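Local coordinates for CRISPR-associated protein CasA/Cse1 (Thermus thermophilus, PDB 4AN8) that probably acts as the large subunit of the CRISPR type I-E Cascade ribonucleoprotein complex, which targets invading nucleic acids in bacterial adaptive immunity, at residues Pro237-Thr242 against Ala275-Pro280; Leu427-Leu432 against Glu467-Thr472. All blocks are in the same frame, centred on the assembly; numbering follows the deposited sequence.

Contact 1: residues Pro237-Thr242 against Ala275-Pro280; sequences PLTGRT and ATHRDP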
# COMPACT_ATOMS: atom_id res chain seq x y z
N PRO A 237 -15.29 -13.68 10.40
CA PRO A 237 -13.84 -13.81 10.56
C PRO A 237 -13.18 -13.16 9.35
O PRO A 237 -13.70 -13.28 8.26
CB PRO A 237 -13.61 -15.32 10.62
CG PRO A 237 -14.88 -15.95 10.09
CD PRO A 237 -15.99 -14.98 10.34
N LEU A 238 -12.08 -12.45 9.56
CA LEU A 238 -11.39 -11.71 8.51
C LEU A 238 -10.46 -12.67 7.79
O LEU A 238 -9.25 -12.66 8.01
CB LEU A 238 -10.62 -10.55 9.14
CG LEU A 238 -10.00 -9.42 8.30
CD1 LEU A 238 -11.09 -8.63 7.54
CD2 LEU A 238 -9.18 -8.47 9.22
N THR A 239 -11.03 -13.51 6.95
CA THR A 239 -10.25 -14.52 6.26
C THR A 239 -10.82 -14.75 4.88
O THR A 239 -11.95 -14.37 4.61
CB THR A 239 -10.26 -15.86 7.05
OG1 THR A 239 -9.38 -16.78 6.41
CG2 THR A 239 -11.69 -16.47 7.13
N GLY A 240 -10.07 -15.39 4.01
CA GLY A 240 -10.51 -15.56 2.64
C GLY A 240 -10.00 -14.41 1.79
O GLY A 240 -10.38 -13.26 2.01
N ARG A 241 -9.15 -14.72 0.82
CA ARG A 241 -8.47 -13.69 0.06
C ARG A 241 -9.44 -12.70 -0.61
O ARG A 241 -9.30 -11.49 -0.43
CB ARG A 241 -7.53 -14.29 -0.99
CG ARG A 241 -6.67 -13.23 -1.70
CD ARG A 241 -5.83 -13.87 -2.79
NE ARG A 241 -4.95 -14.90 -2.25
CZ ARG A 241 -4.15 -15.65 -2.98
NH1 ARG A 241 -4.08 -15.49 -4.31
NH2 ARG A 241 -3.39 -16.56 -2.37
N THR A 242 -10.40 -13.20 -1.37
CA THR A 242 -11.28 -12.29 -2.09
C THR A 242 -12.34 -11.71 -1.20
O THR A 242 -12.88 -10.64 -1.50
CB THR A 242 -11.91 -12.94 -3.33
OG1 THR A 242 -12.91 -13.88 -2.92
CG2 THR A 242 -10.84 -13.66 -4.12
N ALA A 275 -8.57 -13.59 12.78
CA ALA A 275 -8.29 -14.84 12.10
C ALA A 275 -6.83 -14.90 11.73
O ALA A 275 -6.11 -13.92 11.86
CB ALA A 275 -9.17 -14.99 10.86
N THR A 276 -6.38 -16.07 11.27
CA THR A 276 -4.97 -16.24 10.93
C THR A 276 -4.58 -15.63 9.56
O THR A 276 -3.43 -15.23 9.34
CB THR A 276 -4.55 -17.73 11.00
OG1 THR A 276 -5.35 -18.50 10.09
CG2 THR A 276 -4.80 -18.26 12.39
N HIS A 277 -5.55 -15.53 8.67
CA HIS A 277 -5.34 -14.96 7.34
C HIS A 277 -4.49 -13.70 7.30
O HIS A 277 -4.73 -12.75 8.04
CB HIS A 277 -6.69 -14.68 6.68
CG HIS A 277 -6.59 -14.00 5.35
ND1 HIS A 277 -6.41 -14.69 4.17
CD2 HIS A 277 -6.64 -12.69 5.01
CE1 HIS A 277 -6.37 -13.84 3.16
NE2 HIS A 277 -6.49 -12.62 3.65
N ARG A 278 -3.50 -13.68 6.43
CA ARG A 278 -2.73 -12.48 6.16
C ARG A 278 -2.97 -12.09 4.71
O ARG A 278 -2.85 -12.92 3.82
CB ARG A 278 -1.23 -12.72 6.39
CG ARG A 278 -0.33 -11.56 5.97
CD ARG A 278 1.13 -11.77 6.41
NE ARG A 278 1.68 -13.05 5.93
CZ ARG A 278 2.63 -13.15 5.01
NH1 ARG A 278 3.15 -12.05 4.50
NH2 ARG A 278 3.06 -14.33 4.62
N ASP A 279 -3.33 -10.84 4.49
CA ASP A 279 -3.54 -10.36 3.13
C ASP A 279 -2.24 -10.52 2.31
O ASP A 279 -1.15 -10.25 2.80
CB ASP A 279 -4.02 -8.90 3.17
CG ASP A 279 -4.42 -8.37 1.81
OD1 ASP A 279 -3.49 -8.17 1.00
OD2 ASP A 279 -5.63 -8.13 1.57
N PRO A 280 -2.36 -10.99 1.07
CA PRO A 280 -1.18 -11.19 0.20
C PRO A 280 -0.33 -9.93 0.04
O PRO A 280 0.86 -10.04 -0.21
CB PRO A 280 -1.81 -11.55 -1.15
CG PRO A 280 -3.12 -12.20 -0.79
CD PRO A 280 -3.61 -11.47 0.45
O HOH W 1 -6.69 -11.55 9.00
O HOH W 2 -7.86 -17.67 8.28
O HOH W 3 -6.88 -10.84 1.39
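His277 lays one face of its imidazole against the peptide joining Thr239 to Gly240, with Gly240 N 3.7 Å above the ring plane and displaced toward the rim. The ring gets there because CG stands anti to the backbone N of His277 (chi1 176°), which carries it across to residues 237-242. Its CB is met by two oxygens, Thr239 OG1 at 3.4 Å and Leu238 O at 3.5 Å, and the side chains of Thr239 and His277 cross at a slant. Ala275 contributes its methyl, with CB 4.1 Å from Thr239 CB. Farther along, the aliphatic stem of Arg241 crosses the Pro280 ring, Pro280 CG lying 3.6 Å from Arg241 NE. A bend at chi3 (-59°) turns the guanidinium of Arg241 onward to the backbone oxygens of Val208 and Pro209.

Water supplies the polar links. One molecule hydrogen-bonds to Thr239 OG1 and accepts from His277 N. Another sits in the plane of the imidazole at its edge, 2.9 Å from His277 NE2, and donates to Arg241 O and, weakly, to Asp279 OD2; it thereby ties the ring's outer edge to the first turn of a helix. Asp279 OD2 has a second partner, a salt bridge to Arg58.

The backbone at Leu238 makes an inverse gamma turn, and Gly240, with its positive phi, takes the N-cap position of helix 241-245. The touching parts of the two segments point about 15° apart, where the parallel pair of strands 235-237 and 261-273 ends in a mixed sheet. Backbone bonding of Leu238 with Leu273 marks that junction, while Val244 and Tyr245 of helix 241-245 and His65 of helix 50-67 pack around the far end.

Contact 2: residues Leu427-Leu432 against Glu467-Thr472; sequences LPLERL and EAWKAT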
# COMPACT_ATOMS: atom_id res chain seq x y z
N LEU A 427 18.39 21.04 13.68
CA LEU A 427 19.65 20.69 13.03
C LEU A 427 19.34 19.80 11.84
O LEU A 427 18.55 18.88 11.95
CB LEU A 427 20.58 19.97 14.01
CG LEU A 427 21.02 20.75 15.26
CD1 LEU A 427 21.72 19.81 16.24
CD2 LEU A 427 21.93 21.92 14.90
N PRO A 428 19.96 20.08 10.69
CA PRO A 428 19.72 19.32 9.45
C PRO A 428 20.43 17.96 9.38
O PRO A 428 20.40 17.32 8.34
CB PRO A 428 20.31 20.23 8.37
CG PRO A 428 21.38 21.01 9.08
CD PRO A 428 20.85 21.23 10.47
N LEU A 429 21.05 17.52 10.47
CA LEU A 429 21.93 16.36 10.38
C LEU A 429 21.20 15.04 10.03
O LEU A 429 21.53 14.37 9.05
CB LEU A 429 22.75 16.23 11.67
CG LEU A 429 23.82 15.15 11.64
CD1 LEU A 429 24.82 15.48 10.57
CD2 LEU A 429 24.49 15.04 13.01
N GLU A 430 20.20 14.66 10.83
CA GLU A 430 19.55 13.37 10.65
C GLU A 430 18.65 13.37 9.42
O GLU A 430 18.62 12.41 8.65
CB GLU A 430 18.72 13.00 11.87
CG GLU A 430 19.53 12.61 13.09
CD GLU A 430 18.63 12.39 14.29
OE1 GLU A 430 18.01 11.30 14.38
OE2 GLU A 430 18.51 13.32 15.12
N ARG A 431 17.90 14.46 9.25
CA ARG A 431 17.02 14.63 8.10
C ARG A 431 17.80 14.46 6.80
O ARG A 431 17.34 13.77 5.89
CB ARG A 431 16.31 15.97 8.16
CG ARG A 431 15.38 16.25 7.00
CD ARG A 431 14.56 17.53 7.22
NE ARG A 431 15.38 18.73 7.40
CZ ARG A 431 15.98 19.40 6.41
NH1 ARG A 431 15.86 18.99 5.16
NH2 ARG A 431 16.70 20.48 6.68
N LEU A 432 18.97 15.07 6.70
CA LEU A 432 19.71 15.01 5.44
C LEU A 432 20.41 13.68 5.20
O LEU A 432 20.47 13.20 4.07
CB LEU A 432 20.70 16.17 5.30
CG LEU A 432 20.08 17.41 4.65
CD1 LEU A 432 19.32 18.20 5.69
CD2 LEU A 432 21.16 18.28 4.01
N GLU A 467 27.76 14.95 3.55
CA GLU A 467 26.84 15.96 3.07
C GLU A 467 25.98 16.54 4.19
O GLU A 467 25.67 17.73 4.19
CB GLU A 467 25.96 15.37 1.96
CG GLU A 467 25.07 16.37 1.25
CD GLU A 467 24.45 15.79 -0.01
OE1 GLU A 467 23.92 14.66 0.05
OE2 GLU A 467 24.49 16.47 -1.06
N ALA A 468 25.58 15.71 5.14
CA ALA A 468 24.67 16.17 6.19
C ALA A 468 25.40 16.97 7.26
O ALA A 468 24.86 17.92 7.83
CB ALA A 468 23.91 14.99 6.81
N TRP A 469 26.63 16.56 7.56
CA TRP A 469 27.41 17.28 8.55
C TRP A 469 27.85 18.64 7.97
O TRP A 469 27.76 19.68 8.65
CB TRP A 469 28.60 16.42 9.02
CG TRP A 469 29.53 17.18 9.91
CD1 TRP A 469 30.82 17.55 9.62
CD2 TRP A 469 29.24 17.70 11.21
NE1 TRP A 469 31.34 18.26 10.67
CE2 TRP A 469 30.40 18.36 11.66
CE3 TRP A 469 28.12 17.66 12.05
CZ2 TRP A 469 30.46 18.99 12.90
CZ3 TRP A 469 28.19 18.29 13.28
CH2 TRP A 469 29.36 18.94 13.70
N LYS A 470 28.29 18.64 6.71
CA LYS A 470 28.58 19.90 6.02
C LYS A 470 27.45 20.90 6.21
O LYS A 470 27.69 22.06 6.51
CB LYS A 470 28.82 19.67 4.53
CG LYS A 470 29.05 20.95 3.74
CD LYS A 470 29.37 20.65 2.28
CE LYS A 470 29.25 21.89 1.39
NZ LYS A 470 30.27 22.93 1.70
N ALA A 471 26.21 20.44 6.06
CA ALA A 471 25.06 21.32 6.17
C ALA A 471 24.84 21.80 7.59
O ALA A 471 24.31 22.88 7.82
CB ALA A 471 23.80 20.63 5.63
N THR A 472 25.24 20.98 8.56
CA THR A 472 25.10 21.33 9.97
C THR A 472 26.20 22.32 10.39
O THR A 472 25.95 23.22 11.19
CB THR A 472 25.16 20.08 10.87
OG1 THR A 472 24.16 19.15 10.44
CG2 THR A 472 24.93 20.42 12.32
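Leu429 and Thr472 meet through the hydroxyl side of the threonine, with Thr472 OG1 3.5 Å from Leu429 CB. The leucine holds CG anti to its backbone N (chi1 -174°), which brings CD1 over the backbone of the opposing helix: CD1 is 3.7 Å from both Ala468 O and Trp469 N. The same methyl comes near the plane of the Trp469 indole at its edge.

In Thr472, OG1 lies beside the backbone N and anti to the carbonyl carbon (chi1 -56°). From there Thr472 OG1 turns back into its own helix and donates to Ala468 O at 3.0 Å. That carbonyl oxygen also accepts from Thr472 N, and the two donors arrive from opposite faces of its plane. The bond fixes the hydroxyl where the Pro428 ring can pass obliquely over it, CG of Pro428 being 3.6 Å from Thr472 OG1.

This packing belongs to the C-terminal helical bundle characteristic of Cse1 proteins. Pro428 takes the N-cap position of helix 429-446, following the break at Leu427 after helix 417-426; segment 467-472 lies in helix 453-476, two helices on from helix 417-426.

Small residues let the helices come close. Ala468 CB approaches Leu429 O at 3.3 Å and Leu432 CB at 3.7 Å, and one turn on, Ala471 CB receives the CD2 branch of Leu432. The bond from CA to CB of Trp469 points away from residues 427-432, and the indole goes on to stack on Phe493 and donate through NE1 to Glu490, while Leu429 and Leu427 reach helix 372-403.

How the contacts relate
The two contacts lie on opposite sides of the chain's centre, with their centres 44 Å apart and their nearest atoms about 29 Å apart, and they share no helix or strand. Along the sequence they come in series: contact 1 closes before contact 2 opens, and strands 342-351 and 354-364 and helix 372-403 lie between. Contact 1 belongs to the larger mixed alpha/beta part of the protein, at the end of a sheet, whereas contact 2 lies among the helices of the C-terminal bundle. The wide gap and the absence of shared helices or strands are consistent with the two-part architecture of Cse1.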